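Thioesterase domain-containing protein (Pyrococcus horikoshii, PDB 1IXL) is of unknown function, but adopts a hot-dog fold and may hydrolyse acyl-CoA thioesters as other members of the thioesterase superfamily do. Local coordinates at residues P20-L32 with G53-E65. Sequence-based numbering, arbitrary orientation.
Sequences PILIKEGYAEVEL and GLADYAAMLAVNE
The first hairpin of the hot-dog sheet lies against the central helix, with Val-30 set among Leu-54, Tyr-57, Ala-58 and Leu-61. Strand 27-32 runs roughly antiparallel to helix 53-63 (147°), the axes approaching to 6.2 Å. The two methyls of Val-30 divide the work: CG1, anti to the backbone N (chi1 -173°), meets Leu-54 CD1 and the Tyr-57 ring, whereas CG2 rests on Ala-58. Two residues to either side of Val-30, Leu-32 CB packs on Leu-54 CD2 and Ala-28 CB sits 3.6 Å from Leu-61 CB. From strand 20-24, the Pro-20 side chain runs at about a right angle to that of Tyr-57 and presses CG tightly against Leu-61 CD1 (3.4 Å); the Tyr-57 hydroxyl is hydrogen-bonded to Arg-14 and Gln-6. Ile-23 CD1 reaches the same leucine methyl at 3.9 Å. At the helix C-terminus two waters link it to the type II turn: water 1 lies between Lys-24 O and Leu-61 O, and water 2 takes the Gly-26 N-H and lies 2.8 Å from Ala-62 O. The backbones come nearest at small Ala-62, its CA 4.3 Å from Tyr-27 CA. A long helix wrapped by an antiparallel sheet in this way is the hallmark of the hot-dog fold.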
ATOM      1  N   PRO A  20      -0.587   8.823   3.493  1.00 23.81           N
ATOM      2  CA  PRO A  20      -0.814   8.013   4.694  1.00 25.76           C
ATOM      3  C   PRO A  20      -1.734   8.803   5.627  1.00 27.26           C
ATOM      4  O   PRO A  20      -1.553  10.010   5.785  1.00 26.03           O
ATOM      5  CB  PRO A  20       0.601   7.839   5.271  1.00 25.04           C
ATOM      6  CG  PRO A  20       1.521   8.084   4.067  1.00 26.25           C
ATOM      7  CD  PRO A  20       0.826   9.208   3.354  1.00 25.57           C
ATOM      8  N   ILE A  21      -2.731   8.144   6.208  1.00 26.11           N
ATOM      9  CA  ILE A  21      -3.641   8.831   7.116  1.00 28.48           C
ATOM     10  C   ILE A  21      -3.537   8.215   8.497  1.00 28.20           C
ATOM     11  O   ILE A  21      -4.098   8.725   9.462  1.00 28.30           O
ATOM     12  CB  ILE A  21      -5.127   8.778   6.617  1.00 29.18           C
ATOM     13  CG1 ILE A  21      -5.581   7.333   6.401  1.00 31.14           C
ATOM     14  CG2 ILE A  21      -5.258   9.553   5.328  1.00 30.10           C
ATOM     15  CD1 ILE A  21      -7.054   7.201   5.962  1.00 32.27           C
ATOM     16  N   LEU A  22      -2.808   7.110   8.599  1.00 27.34           N
ATOM     17  CA  LEU A  22      -2.636   6.471   9.894  1.00 26.89           C
ATOM     18  C   LEU A  22      -1.447   5.528   9.898  1.00 27.92           C
ATOM     19  O   LEU A  22      -1.317   4.675   9.016  1.00 24.85           O
ATOM     20  CB  LEU A  22      -3.905   5.696  10.288  1.00 26.58           C
ATOM     21  CG  LEU A  22      -4.007   5.206  11.747  1.00 31.37           C
ATOM     22  CD1 LEU A  22      -5.452   4.799  12.030  1.00 33.63           C
ATOM     23  CD2 LEU A  22      -3.081   4.022  11.995  1.00 29.57           C
ATOM     24  N   ILE A  23      -0.565   5.702  10.876  1.00 23.48           N
ATOM     25  CA  ILE A  23       0.576   4.808  11.004  1.00 24.76           C
ATOM     26  C   ILE A  23       0.782   4.526  12.485  1.00 26.64           C
ATOM     27  O   ILE A  23       0.964   5.448  13.278  1.00 27.28           O
ATOM     28  CB  ILE A  23       1.900   5.415  10.474  1.00 25.50           C
ATOM     29  CG1 ILE A  23       1.751   5.921   9.032  1.00 21.01           C
ATOM     30  CG2 ILE A  23       3.012   4.335  10.541  1.00 23.86           C
ATOM     31  CD1 ILE A  23       3.024   6.620   8.479  1.00 22.62           C
ATOM     32  N   LYS A  24       0.737   3.256  12.857  1.00 27.51           N
ATOM     33  CA  LYS A  24       0.973   2.875  14.231  1.00 28.95           C
ATOM     34  C   LYS A  24       1.742   1.563  14.163  1.00 32.03           C
ATOM     35  O   LYS A  24       1.988   1.041  13.065  1.00 27.55           O
ATOM     36  CB  LYS A  24      -0.345   2.679  14.978  1.00 31.54           C
ATOM     37  CG  LYS A  24      -1.203   1.539  14.489  1.00 28.76           C
ATOM     38  CD  LYS A  24      -2.452   1.437  15.340  1.00 31.34           C
ATOM     39  CE  LYS A  24      -3.276   0.219  14.994  1.00 35.26           C
ATOM     40  NZ  LYS A  24      -4.503   0.137  15.856  1.00 38.99           N
ATOM     41  N   GLU A  25       2.105   1.029  15.326  1.00 28.19           N
ATOM     42  CA  GLU A  25       2.839  -0.231  15.397  1.00 28.95           C
ATOM     43  C   GLU A  25       2.131  -1.366  14.649  1.00 29.36           C
ATOM     44  O   GLU A  25       0.991  -1.722  14.966  1.00 25.53           O
ATOM     45  CB  GLU A  25       3.009  -0.647  16.855  1.00 31.81           C
ATOM     46  CG  GLU A  25       3.609  -2.041  17.055  1.00 34.51           C
ATOM     47  CD  GLU A  25       5.061  -2.127  16.632  1.00 35.71           C
ATOM     48  OE1 GLU A  25       5.670  -1.068  16.361  1.00 36.45           O
ATOM     49  OE2 GLU A  25       5.591  -3.259  16.582  1.00 36.47           O
ATOM     50  N   GLY A  26       2.816  -1.899  13.641  1.00 28.55           N
ATOM     51  CA  GLY A  26       2.295  -3.010  12.860  1.00 30.49           C
ATOM     52  C   GLY A  26       1.079  -2.777  11.984  1.00 27.76           C
ATOM     53  O   GLY A  26       0.510  -3.746  11.466  1.00 26.55           O
ATOM     54  N   TYR A  27       0.703  -1.517  11.774  1.00 26.51           N
ATOM     55  CA  TYR A  27      -0.494  -1.223  10.982  1.00 27.49           C
ATOM     56  C   TYR A  27      -0.458   0.167  10.341  1.00 26.64           C
ATOM     57  O   TYR A  27       0.043   1.132  10.925  1.00 24.62           O
ATOM     58  CB  TYR A  27      -1.712  -1.356  11.900  1.00 26.99           C
ATOM     59  CG  TYR A  27      -3.060  -1.115  11.249  1.00 28.97           C
ATOM     60  CD1 TYR A  27      -3.728  -2.145  10.593  1.00 29.04           C
ATOM     61  CD2 TYR A  27      -3.651   0.151  11.269  1.00 27.35           C
ATOM     62  CE1 TYR A  27      -4.947  -1.928   9.968  1.00 29.98           C
ATOM     63  CE2 TYR A  27      -4.880   0.378  10.638  1.00 29.62           C
ATOM     64  CZ  TYR A  27      -5.516  -0.671   9.993  1.00 28.47           C
ATOM     65  OH  TYR A  27      -6.732  -0.478   9.376  1.00 31.75           O
ATOM     66  N   ALA A  28      -0.979   0.272   9.123  1.00 24.39           N
ATOM     67  CA  ALA A  28      -1.004   1.569   8.448  1.00 23.58           C
ATOM     68  C   ALA A  28      -2.171   1.673   7.479  1.00 24.78           C
ATOM     69  O   ALA A  28      -2.673   0.665   6.985  1.00 24.46           O
ATOM     70  CB  ALA A  28       0.293   1.808   7.710  1.00 25.20           C
ATOM     71  N   GLU A  29      -2.605   2.908   7.242  1.00 24.52           N
ATOM     72  CA  GLU A  29      -3.696   3.186   6.328  1.00 28.09           C
ATOM     73  C   GLU A  29      -3.261   4.335   5.437  1.00 26.65           C
ATOM     74  O   GLU A  29      -2.719   5.343   5.911  1.00 25.96           O
ATOM     75  CB  GLU A  29      -4.980   3.543   7.087  1.00 28.69           C
ATOM     76  CG  GLU A  29      -5.563   2.380   7.889  1.00 28.19           C
ATOM     77  CD  GLU A  29      -6.896   2.723   8.532  1.00 36.48           C
ATOM     78  OE1 GLU A  29      -7.378   3.865   8.331  1.00 33.71           O
ATOM     79  OE2 GLU A  29      -7.462   1.846   9.227  1.00 32.38           O
ATOM     80  N   VAL A  30      -3.492   4.168   4.138  1.00 26.64           N
ATOM     81  CA  VAL A  30      -3.113   5.167   3.147  1.00 24.80           C
ATOM     82  C   VAL A  30      -4.287   5.334   2.176  1.00 23.79           C
ATOM     83  O   VAL A  30      -4.898   4.355   1.764  1.00 22.54           O
ATOM     84  CB  VAL A  30      -1.869   4.707   2.346  1.00 26.41           C
ATOM     85  CG1 VAL A  30      -1.396   5.830   1.442  1.00 23.24           C
ATOM     86  CG2 VAL A  30      -0.751   4.255   3.303  1.00 23.71           C
ATOM     87  N   GLU A  31      -4.601   6.570   1.815  1.00 24.23           N
ATOM     88  CA  GLU A  31      -5.721   6.809   0.915  1.00 27.39           C
ATOM     89  C   GLU A  31      -5.242   7.380  -0.410  1.00 27.09           C
ATOM     90  O   GLU A  31      -4.199   8.044  -0.485  1.00 25.69           O
ATOM     91  CB  GLU A  31      -6.727   7.769   1.558  1.00 31.74           C
ATOM     92  CG  GLU A  31      -6.124   9.077   2.024  1.00 36.30           C
ATOM     93  CD  GLU A  31      -7.184  10.101   2.442  1.00 41.05           C
ATOM     94  OE1 GLU A  31      -8.169   9.699   3.100  1.00 40.67           O
ATOM     95  OE2 GLU A  31      -7.022  11.298   2.118  1.00 36.64           O
ATOM     96  N   LEU A  32      -6.008   7.110  -1.461  1.00 26.21           N
ATOM     97  CA  LEU A  32      -5.655   7.603  -2.779  1.00 25.39           C
ATOM     98  C   LEU A  32      -6.905   7.987  -3.558  1.00 27.02           C
ATOM     99  O   LEU A  32      -7.861   7.205  -3.647  1.00 26.97           O
ATOM    100  CB  LEU A  32      -4.896   6.529  -3.570  1.00 22.52           C
ATOM    101  CG  LEU A  32      -4.566   6.783  -5.053  1.00 22.44           C
ATOM    102  CD1 LEU A  32      -3.576   7.926  -5.188  1.00 20.85           C
ATOM    103  CD2 LEU A  32      -3.951   5.515  -5.660  1.00 22.23           C
ATOM    104  N   GLY A  53       0.088  -0.236  -6.358  1.00 20.86           N
ATOM    105  CA  GLY A  53       1.081   0.669  -5.812  1.00 20.25           C
ATOM    106  C   GLY A  53       0.604   1.189  -4.474  1.00 22.69           C
ATOM    107  O   GLY A  53       1.370   1.272  -3.519  1.00 19.95           O
ATOM    108  N   LEU A  54      -0.670   1.571  -4.404  1.00 22.93           N
ATOM    109  CA  LEU A  54      -1.211   2.047  -3.130  1.00 23.15           C
ATOM    110  C   LEU A  54      -1.102   0.955  -2.063  1.00 23.36           C
ATOM    111  O   LEU A  54      -0.652   1.213  -0.934  1.00 22.91           O
ATOM    112  CB  LEU A  54      -2.679   2.479  -3.286  1.00 21.49           C
ATOM    113  CG  LEU A  54      -3.524   2.583  -2.003  1.00 23.94           C
ATOM    114  CD1 LEU A  54      -2.994   3.690  -1.101  1.00 22.81           C
ATOM    115  CD2 LEU A  54      -4.975   2.875  -2.370  1.00 20.87           C
ATOM    116  N   ALA A  55      -1.513  -0.263  -2.392  1.00 20.75           N
ATOM    117  CA  ALA A  55      -1.423  -1.342  -1.396  1.00 22.85           C
ATOM    118  C   ALA A  55       0.029  -1.617  -0.960  1.00 21.22           C
ATOM    119  O   ALA A  55       0.305  -1.849   0.221  1.00 24.73           O
ATOM    120  CB  ALA A  55      -2.057  -2.626  -1.944  1.00 23.28           C
ATOM    121  N   ASP A  56       0.941  -1.601  -1.928  1.00 21.74           N
ATOM    122  CA  ASP A  56       2.386  -1.831  -1.703  1.00 23.34           C
ATOM    123  C   ASP A  56       2.907  -0.794  -0.681  1.00 21.05           C
ATOM    124  O   ASP A  56       3.585  -1.133   0.291  1.00 21.93           O
ATOM    125  CB  ASP A  56       3.105  -1.678  -3.067  1.00 23.69           C
ATOM    126  CG  ASP A  56       4.634  -1.817  -2.988  1.00 25.72           C
ATOM    127  OD1 ASP A  56       5.210  -1.836  -1.872  1.00 24.96           O
ATOM    128  OD2 ASP A  56       5.259  -1.890  -4.084  1.00 23.88           O
ATOM    129  N   TYR A  57       2.579   0.471  -0.914  1.00 21.50           N
ATOM    130  CA  TYR A  57       3.002   1.551  -0.032  1.00 20.86           C
ATOM    131  C   TYR A  57       2.438   1.372   1.380  1.00 22.49           C
ATOM    132  O   TYR A  57       3.151   1.597   2.354  1.00 20.11           O
ATOM    133  CB  TYR A  57       2.587   2.913  -0.655  1.00 20.30           C
ATOM    134  CG  TYR A  57       2.944   4.197   0.114  1.00 20.55           C
ATOM    135  CD1 TYR A  57       4.157   4.326   0.810  1.00 18.26           C
ATOM    136  CD2 TYR A  57       2.116   5.326   0.027  1.00 21.70           C
ATOM    137  CE1 TYR A  57       4.533   5.540   1.384  1.00 20.91           C
ATOM    138  CE2 TYR A  57       2.483   6.549   0.587  1.00 24.34           C
ATOM    139  CZ  TYR A  57       3.700   6.653   1.262  1.00 22.85           C
ATOM    140  OH  TYR A  57       4.112   7.875   1.747  1.00 23.74           O
ATOM    141  N   ALA A  58       1.172   0.960   1.506  1.00 21.29           N
ATOM    142  CA  ALA A  58       0.594   0.763   2.827  1.00 22.35           C
ATOM    143  C   ALA A  58       1.370  -0.324   3.588  1.00 22.08           C
ATOM    144  O   ALA A  58       1.631  -0.215   4.804  1.00 19.78           O
ATOM    145  CB  ALA A  58      -0.905   0.373   2.706  1.00 23.41           C
ATOM    146  N   ALA A  59       1.734  -1.370   2.861  1.00 19.83           N
ATOM    147  CA  ALA A  59       2.483  -2.488   3.417  1.00 19.91           C
ATOM    148  C   ALA A  59       3.847  -2.012   3.942  1.00 19.65           C
ATOM    149  O   ALA A  59       4.261  -2.395   5.040  1.00 23.01           O
ATOM    150  CB  ALA A  59       2.664  -3.576   2.337  1.00 20.28           C
HETATM  151  N   MSE A  60       4.529  -1.165   3.173  1.00 20.10           N
HETATM  152  CA  MSE A  60       5.814  -0.635   3.595  1.00 19.56           C
HETATM  153  C   MSE A  60       5.631   0.168   4.890  1.00 23.59           C
HETATM  154  O   MSE A  60       6.513   0.169   5.754  1.00 21.90           O
HETATM  155  CB  MSE A  60       6.421   0.280   2.517  1.00 20.84           C
HETATM  156  CG  MSE A  60       6.719  -0.382   1.156  1.00 21.41           C
HETATM  157 SE   MSE A  60       7.985  -1.684   1.194  1.00 10.51          SE
HETATM  158  CE  MSE A  60       7.106  -2.930   1.724  1.00 15.99           C
ATOM    159  N   LEU A  61       4.500   0.862   5.034  1.00 23.74           N
ATOM    160  CA  LEU A  61       4.281   1.650   6.259  1.00 23.52           C
ATOM    161  C   LEU A  61       3.803   0.819   7.429  1.00 24.05           C
ATOM    162  O   LEU A  61       3.937   1.239   8.578  1.00 24.64           O
ATOM    163  CB  LEU A  61       3.323   2.833   6.015  1.00 23.45           C
ATOM    164  CG  LEU A  61       3.878   3.834   4.990  1.00 23.39           C
ATOM    165  CD1 LEU A  61       2.992   5.080   4.894  1.00 23.34           C
ATOM    166  CD2 LEU A  61       5.280   4.229   5.380  1.00 21.50           C
ATOM    167  N   ALA A  62       3.243  -0.356   7.162  1.00 23.10           N
ATOM    168  CA  ALA A  62       2.830  -1.212   8.257  1.00 23.85           C
ATOM    169  C   ALA A  62       4.118  -1.724   8.931  1.00 26.80           C
ATOM    170  O   ALA A  62       4.120  -2.026  10.124  1.00 22.65           O
ATOM    171  CB  ALA A  62       1.979  -2.370   7.754  1.00 26.07           C
ATOM    172  N   VAL A  63       5.213  -1.814   8.175  1.00 23.03           N
ATOM    173  CA  VAL A  63       6.487  -2.260   8.766  1.00 24.71           C
ATOM    174  C   VAL A  63       7.208  -1.017   9.262  1.00 25.09           C
ATOM    175  O   VAL A  63       7.754  -0.999  10.359  1.00 26.07           O
ATOM    176  CB  VAL A  63       7.355  -3.008   7.744  1.00 25.46           C
ATOM    177  CG1 VAL A  63       8.708  -3.393   8.378  1.00 30.03           C
ATOM    178  CG2 VAL A  63       6.600  -4.266   7.265  1.00 22.32           C
ATOM    179  N   ASN A  64       7.222   0.013   8.424  1.00 25.72           N
ATOM    180  CA  ASN A  64       7.790   1.310   8.763  1.00 28.82           C
ATOM    181  C   ASN A  64       9.204   1.282   9.325  1.00 31.56           C
ATOM    182  O   ASN A  64       9.488   1.875  10.364  1.00 32.22           O
ATOM    183  CB  ASN A  64       6.851   2.024   9.746  1.00 27.54           C
ATOM    184  CG  ASN A  64       7.169   3.504   9.894  1.00 26.05           C
ATOM    185  OD1 ASN A  64       7.583   4.159   8.938  1.00 26.50           O
ATOM    186  ND2 ASN A  64       6.965   4.045  11.101  1.00 26.73           N
ATOM    187  N   GLU A  65      10.086   0.602   8.610  1.00 31.68           N
ATOM    188  CA  GLU A  65      11.485   0.494   8.980  1.00 32.44           C
ATOM    189  C   GLU A  65      12.182   1.148   7.793  1.00 28.42           C
ATOM    190  O   GLU A  65      11.825   0.878   6.655  1.00 28.73           O
ATOM    191  CB  GLU A  65      11.855  -0.980   9.091  1.00 38.72           C
ATOM    192  CG  GLU A  65      12.865  -1.262  10.139  1.00 47.63           C
ATOM    193  CD  GLU A  65      12.237  -1.570  11.478  1.00 52.34           C
ATOM    194  OE1 GLU A  65      11.822  -2.737  11.678  1.00 50.58           O
ATOM    195  OE2 GLU A  65      12.154  -0.647  12.321  1.00 53.57           O
TER
HETATM  196  O   HOH W   1       4.020   1.058  11.351  1.00 26.78           O
HETATM  197  O   HOH W   2       5.286  -1.627  12.671  1.00 37.65           O